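Local coordinates for uncharacterized protein (Legionella longbeachae NSW150, PDB 4JZA), which probably hydrolyses the 3-phosphate of phosphatidylinositol 3-phosphate, a phosphoinositide phosphatase activity thought to act on host lipids during infection, at residues Val49-Asp61 with Lys74-Thr88. Sequence-based numbering, arbitrary orientation.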
loop_
_atom_site.group_PDB
_atom_site.type_symbol
_atom_site.label_atom_id
_atom_site.label_comp_id
_atom_site.label_asym_id
_atom_site.label_seq_id
_atom_site.Cartn_x
_atom_site.Cartn_y
_atom_site.Cartn_z
ATOM N N VAL A 49 -3.162 -10.821 10.358
ATOM C CA VAL A 49 -4.523 -11.268 10.209
ATOM C C VAL A 49 -5.480 -10.170 10.655
ATOM O O VAL A 49 -6.383 -9.785 9.906
ATOM C CB VAL A 49 -4.819 -12.565 10.993
ATOM C CG1 VAL A 49 -6.307 -12.867 10.990
ATOM C CG2 VAL A 49 -4.103 -13.748 10.370
ATOM N N ASP A 50 -5.268 -9.662 11.860
ATOM C CA ASP A 50 -6.177 -8.694 12.457
ATOM C C ASP A 50 -6.240 -7.443 11.613
ATOM O O ASP A 50 -7.300 -6.924 11.333
ATOM C CB ASP A 50 -5.746 -8.401 13.907
ATOM C CG ASP A 50 -6.617 -7.336 14.617
ATOM O OD1 ASP A 50 -7.836 -7.517 14.846
ATOM O OD2 ASP A 50 -6.055 -6.309 14.996
ATOM N N SER A 51 -5.116 -6.977 11.141
ATOM C CA SER A 51 -5.120 -5.734 10.362
ATOM C C SER A 51 -5.871 -5.860 9.041
ATOM O O SER A 51 -6.498 -4.908 8.607
ATOM C CB SER A 51 -3.685 -5.264 10.093
ATOM O OG SER A 51 -3.667 -3.937 9.640
ATOM N N LEU A 52 -5.761 -7.012 8.392
ATOM C CA LEU A 52 -6.417 -7.227 7.115
ATOM C C LEU A 52 -7.918 -7.424 7.286
ATOM O O LEU A 52 -8.735 -7.054 6.409
ATOM C CB LEU A 52 -5.783 -8.416 6.366
ATOM C CG LEU A 52 -4.353 -8.185 5.888
ATOM C CD1 LEU A 52 -3.833 -9.444 5.250
ATOM C CD2 LEU A 52 -4.225 -7.035 4.903
ATOM N N HIS A 53 -8.264 -8.054 8.395
ATOM C CA HIS A 53 -9.646 -8.184 8.815
ATOM C C HIS A 53 -10.166 -6.763 8.934
ATOM O O HIS A 53 -11.070 -6.393 8.189
ATOM C CB HIS A 53 -9.708 -8.995 10.128
ATOM C CG HIS A 53 -11.054 -9.119 10.711
ATOM N ND1 HIS A 53 -11.539 -8.231 11.635
ATOM C CD2 HIS A 53 -12.041 -10.008 10.489
ATOM C CE1 HIS A 53 -12.771 -8.574 11.975
ATOM N NE2 HIS A 53 -13.084 -9.675 11.317
ATOM N N LYS A 54 -9.563 -5.929 9.785
ATOM C CA LYS A 54 -10.005 -4.526 9.813
ATOM C C LYS A 54 -9.954 -3.863 8.434
ATOM O O LYS A 54 -10.768 -3.016 8.147
ATOM C CB LYS A 54 -9.174 -3.691 10.768
ATOM C CG LYS A 54 -9.595 -3.817 12.221
ATOM C CD LYS A 54 -8.448 -3.447 13.149
ATOM C CE LYS A 54 -8.805 -3.821 14.569
ATOM N NZ LYS A 54 -7.591 -4.167 15.341
ATOM N N ALA A 55 -9.042 -4.243 7.557
ATOM C CA ALA A 55 -9.050 -3.619 6.258
ATOM C C ALA A 55 -10.250 -4.025 5.426
ATOM O O ALA A 55 -10.740 -3.233 4.602
ATOM C CB ALA A 55 -7.775 -3.912 5.501
ATOM N N PHE A 56 -10.699 -5.267 5.592
ATOM C CA PHE A 56 -11.954 -5.657 4.928
ATOM C C PHE A 56 -13.112 -4.783 5.404
ATOM O O PHE A 56 -13.888 -4.306 4.574
ATOM C CB PHE A 56 -12.330 -7.122 5.122
ATOM C CG PHE A 56 -13.590 -7.525 4.409
ATOM C CD1 PHE A 56 -14.357 -6.649 3.753
ATOM C CD2 PHE A 56 -13.944 -8.782 4.352
ATOM C CE1 PHE A 56 -15.504 -7.026 3.096
ATOM C CE2 PHE A 56 -15.074 -9.173 3.664
ATOM C CZ PHE A 56 -15.854 -8.292 3.054
ATOM N N TYR A 57 -13.223 -4.586 6.717
ATOM C CA TYR A 57 -14.264 -3.753 7.263
ATOM C C TYR A 57 -14.170 -2.334 6.745
ATOM O O TYR A 57 -15.186 -1.759 6.366
ATOM C CB TYR A 57 -14.265 -3.755 8.787
ATOM C CG TYR A 57 -15.012 -4.923 9.356
ATOM C CD1 TYR A 57 -14.543 -6.210 9.184
ATOM C CD2 TYR A 57 -16.208 -4.745 10.045
ATOM C CE1 TYR A 57 -15.217 -7.300 9.706
ATOM C CE2 TYR A 57 -16.901 -5.828 10.574
ATOM C CZ TYR A 57 -16.392 -7.108 10.411
ATOM O OH TYR A 57 -17.058 -8.210 10.942
ATOM N N PHE A 58 -12.976 -1.762 6.679
ATOM C CA PHE A 58 -12.882 -0.434 6.111
ATOM C C PHE A 58 -13.447 -0.413 4.703
ATOM O O PHE A 58 -14.121 0.536 4.285
ATOM C CB PHE A 58 -11.442 -0.001 6.044
ATOM C CG PHE A 58 -11.265 1.432 5.651
ATOM C CD1 PHE A 58 -11.164 1.776 4.331
ATOM C CD2 PHE A 58 -11.176 2.413 6.614
ATOM C CE1 PHE A 58 -11.015 3.066 3.964
ATOM C CE2 PHE A 58 -11.019 3.725 6.260
ATOM C CZ PHE A 58 -10.936 4.047 4.931
ATOM N N LEU A 59 -13.132 -1.447 3.953
ATOM C CA LEU A 59 -13.479 -1.525 2.534
ATOM C C LEU A 59 -14.976 -1.543 2.373
ATOM O O LEU A 59 -15.544 -0.815 1.547
ATOM C CB LEU A 59 -12.836 -2.780 1.931
ATOM C CG LEU A 59 -13.135 -3.091 0.481
ATOM C CD1 LEU A 59 -12.701 -1.999 -0.475
ATOM C CD2 LEU A 59 -12.497 -4.427 0.135
ATOM N N ILE A 60 -15.627 -2.372 3.177
ATOM C CA ILE A 60 -17.053 -2.588 3.007
ATOM C C ILE A 60 -17.862 -1.389 3.484
ATOM O O ILE A 60 -18.904 -1.075 2.901
ATOM C CB ILE A 60 -17.520 -3.925 3.620
ATOM C CG1 ILE A 60 -18.875 -4.325 3.037
ATOM C CG2 ILE A 60 -17.566 -3.862 5.129
ATOM C CD1 ILE A 60 -19.171 -5.814 3.149
ATOM N N ASP A 61 -17.374 -0.715 4.516
ATOM C CA ASP A 61 -18.005 0.499 5.003
ATOM C C ASP A 61 -17.720 1.696 4.053
ATOM O O ASP A 61 -18.493 2.608 3.980
ATOM C CB ASP A 61 -17.539 0.819 6.447
ATOM C CG ASP A 61 -18.024 -0.224 7.494
ATOM O OD1 ASP A 61 -18.900 -1.050 7.168
ATOM O OD2 ASP A 61 -17.517 -0.236 8.633
ATOM N N LYS A 74 -24.145 -7.311 3.292
ATOM C CA LYS A 74 -23.033 -6.933 4.109
ATOM C C LYS A 74 -22.954 -7.826 5.344
ATOM O O LYS A 74 -21.891 -8.307 5.727
ATOM C CB LYS A 74 -23.164 -5.480 4.518
ATOM C CG LYS A 74 -22.977 -4.504 3.364
ATOM C CD LYS A 74 -22.943 -3.076 3.882
ATOM C CE LYS A 74 -23.328 -2.085 2.791
ATOM N NZ LYS A 74 -22.610 -0.790 2.958
ATOM N N GLN A 75 -24.080 -8.076 5.962
ATOM C CA GLN A 75 -24.015 -8.842 7.162
ATOM C C GLN A 75 -23.495 -10.288 6.886
ATOM O O GLN A 75 -22.657 -10.825 7.615
ATOM C CB GLN A 75 -25.357 -8.725 7.840
ATOM C CG GLN A 75 -25.709 -9.808 8.807
ATOM C CD GLN A 75 -27.229 -9.987 8.908
ATOM O OE1 GLN A 75 -28.027 -9.500 8.059
ATOM N NE2 GLN A 75 -27.640 -10.715 9.944
ATOM N N THR A 76 -23.917 -10.908 5.797
ATOM C CA THR A 76 -23.388 -12.219 5.481
ATOM C C THR A 76 -21.871 -12.169 5.222
ATOM O O THR A 76 -21.161 -13.045 5.709
ATOM C CB THR A 76 -24.080 -12.839 4.273
ATOM O OG1 THR A 76 -25.461 -13.130 4.573
ATOM C CG2 THR A 76 -23.372 -14.126 3.880
ATOM N N LEU A 77 -21.379 -11.175 4.469
ATOM C CA LEU A 77 -19.942 -11.059 4.231
ATOM C C LEU A 77 -19.122 -10.903 5.484
ATOM O O LEU A 77 -18.126 -11.600 5.714
ATOM C CB LEU A 77 -19.642 -9.871 3.348
ATOM C CG LEU A 77 -20.306 -9.993 1.968
ATOM C CD1 LEU A 77 -19.740 -9.031 0.939
ATOM C CD2 LEU A 77 -20.207 -11.400 1.420
ATOM N N LYS A 78 -19.541 -9.995 6.332
ATOM C CA LYS A 78 -18.827 -9.751 7.562
ATOM C C LYS A 78 -18.854 -10.977 8.446
ATOM O O LYS A 78 -17.898 -11.276 9.122
ATOM C CB LYS A 78 -19.443 -8.574 8.300
ATOM C CG LYS A 78 -19.157 -7.231 7.681
ATOM C CD LYS A 78 -20.016 -6.172 8.348
ATOM C CE LYS A 78 -19.516 -4.805 7.923
ATOM N NZ LYS A 78 -20.318 -3.657 8.427
ATOM N N ALA A 79 -19.954 -11.681 8.503
ATOM C CA ALA A 79 -19.942 -12.880 9.324
ATOM C C ALA A 79 -18.915 -13.879 8.744
ATOM O O ALA A 79 -18.175 -14.504 9.516
ATOM C CB ALA A 79 -21.331 -13.495 9.450
ATOM N N TYR A 80 -18.841 -13.999 7.416
ATOM C CA TYR A 80 -17.907 -14.960 6.786
ATOM C C TYR A 80 -16.460 -14.599 7.071
ATOM O O TYR A 80 -15.640 -15.408 7.446
ATOM C CB TYR A 80 -18.127 -15.054 5.260
ATOM C CG TYR A 80 -17.106 -15.902 4.532
ATOM C CD1 TYR A 80 -17.063 -17.270 4.705
ATOM C CD2 TYR A 80 -16.191 -15.326 3.657
ATOM C CE1 TYR A 80 -16.133 -18.047 4.042
ATOM C CE2 TYR A 80 -15.254 -16.090 2.981
ATOM C CZ TYR A 80 -15.223 -17.454 3.186
ATOM O OH TYR A 80 -14.275 -18.243 2.544
ATOM N N VAL A 81 -16.166 -13.347 6.927
ATOM C CA VAL A 81 -14.858 -12.840 7.260
ATOM C C VAL A 81 -14.494 -12.980 8.697
ATOM O O VAL A 81 -13.374 -13.318 8.991
ATOM C CB VAL A 81 -14.798 -11.410 6.808
ATOM C CG1 VAL A 81 -13.697 -10.675 7.482
ATOM C CG2 VAL A 81 -14.582 -11.484 5.325
ATOM N N ASP A 82 -15.440 -12.753 9.591
ATOM C CA ASP A 82 -15.247 -13.074 10.996
ATOM C C ASP A 82 -14.954 -14.537 11.261
ATOM O O ASP A 82 -14.138 -14.840 12.160
ATOM C CB ASP A 82 -16.440 -12.633 11.847
ATOM C CG ASP A 82 -16.562 -11.101 11.964
ATOM O OD1 ASP A 82 -15.662 -10.346 11.589
ATOM O OD2 ASP A 82 -17.556 -10.612 12.460
ATOM N N GLU A 83 -15.569 -15.456 10.513
ATOM C CA GLU A 83 -15.295 -16.863 10.765
ATOM C C GLU A 83 -13.914 -17.194 10.262
ATOM O O GLU A 83 -13.215 -17.976 10.915
ATOM C CB GLU A 83 -16.341 -17.821 10.182
ATOM C CG GLU A 83 -17.593 -17.930 11.057
ATOM C CD GLU A 83 -18.634 -18.948 10.535
ATOM O OE1 GLU A 83 -18.223 -20.135 10.372
ATOM O OE2 GLU A 83 -19.841 -18.570 10.302
ATOM N N CYS A 84 -13.522 -16.614 9.118
ATOM C CA CYS A 84 -12.199 -16.895 8.537
ATOM C C CYS A 84 -11.138 -16.474 9.535
ATOM O O CYS A 84 -10.110 -17.128 9.679
ATOM C CB CYS A 84 -11.969 -16.131 7.241
ATOM S SG CYS A 84 -12.993 -16.624 5.843
ATOM N N LYS A 85 -11.388 -15.355 10.201
ATOM C CA LYS A 85 -10.477 -14.860 11.204
ATOM C C LYS A 85 -10.431 -15.752 12.423
ATOM O O LYS A 85 -9.365 -15.975 12.964
ATOM C CB LYS A 85 -10.813 -13.435 11.674
ATOM C CG LYS A 85 -9.734 -12.945 12.640
ATOM C CD LYS A 85 -9.938 -11.554 13.170
ATOM C CE LYS A 85 -9.141 -11.451 14.459
ATOM N NZ LYS A 85 -9.253 -10.091 14.998
ATOM N N LEU A 86 -11.582 -16.226 12.873
ATOM C CA LEU A 86 -11.613 -17.099 14.038
ATOM C C LEU A 86 -10.863 -18.433 13.768
ATOM O O LEU A 86 -10.248 -18.987 14.647
ATOM C CB LEU A 86 -13.049 -17.360 14.462
ATOM C CG LEU A 86 -13.139 -18.155 15.753
ATOM C CD1 LEU A 86 -12.880 -17.232 16.934
ATOM C CD2 LEU A 86 -14.503 -18.821 15.821
ATOM N N ALA A 87 -10.902 -18.930 12.547
ATOM C CA ALA A 87 -10.146 -20.106 12.208
ATOM C C ALA A 87 -8.616 -19.951 12.347
ATOM O O ALA A 87 -7.917 -20.950 12.508
ATOM C CB ALA A 87 -10.510 -20.553 10.795
ATOM N N THR A 88 -8.096 -18.729 12.279
ATOM C CA THR A 88 -6.662 -18.504 12.493
ATOM C C THR A 88 -6.227 -18.361 13.978
ATOM O O THR A 88 -5.046 -18.335 14.258
ATOM C CB THR A 88 -6.199 -17.245 11.758
ATOM O OG1 THR A 88 -6.676 -16.096 12.474
ATOM C CG2 THR A 88 -6.661 -17.239 10.259
#
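Segment 49-61 of helix 41-62 and helix 74-87 run antiparallel, their axes 179° apart in direction and 10.6 Å apart at closest approach, so that V49 faces K85, Y57 faces K78 and I60 faces K74. The pair forms a helical hairpin, a worked example of an interface with an apolar side and a polar side. On the apolar side F56, I60, L77 and V81 pack together; CD1 of I60 lies 3.9 Å from CD1 of L77, and CZ of F56 is 4.1 Å from CB of L77. Helix 95-116 continues this layer through L112, which touches F56, and L681 of helix 676-702 covers L77. Polar groups line the other side, centred on D82. Its OD1 accepts two bonds, from NE2 of H53 at 2.7 Å (N-H...O angle 155°) and from OH of Y57 at 2.6 Å; this oxygen lies at the edge of both rings. K85 CD lies 3.6 Å above the H53 plane, offset toward the rim, and Y57 CD1 stands over the rim of the opposite face. K85 is extended throughout, with CG anti to its backbone N (chi1 -175°), which carries the aliphatic chain across the imidazole and brings NZ to 2.9 Å from D50 OD1. K54 holds the other oxygen, OD2, of D50. Toward the far end K78 repeats the pattern, its CG off-centre over the Y57 ring and its NZ 3.2 Å from D61 OD1. The chemistry implies a hairpin probably held in rotation and register by hydrogen bonds and salt bridges along one side, with D82 as shared acceptor.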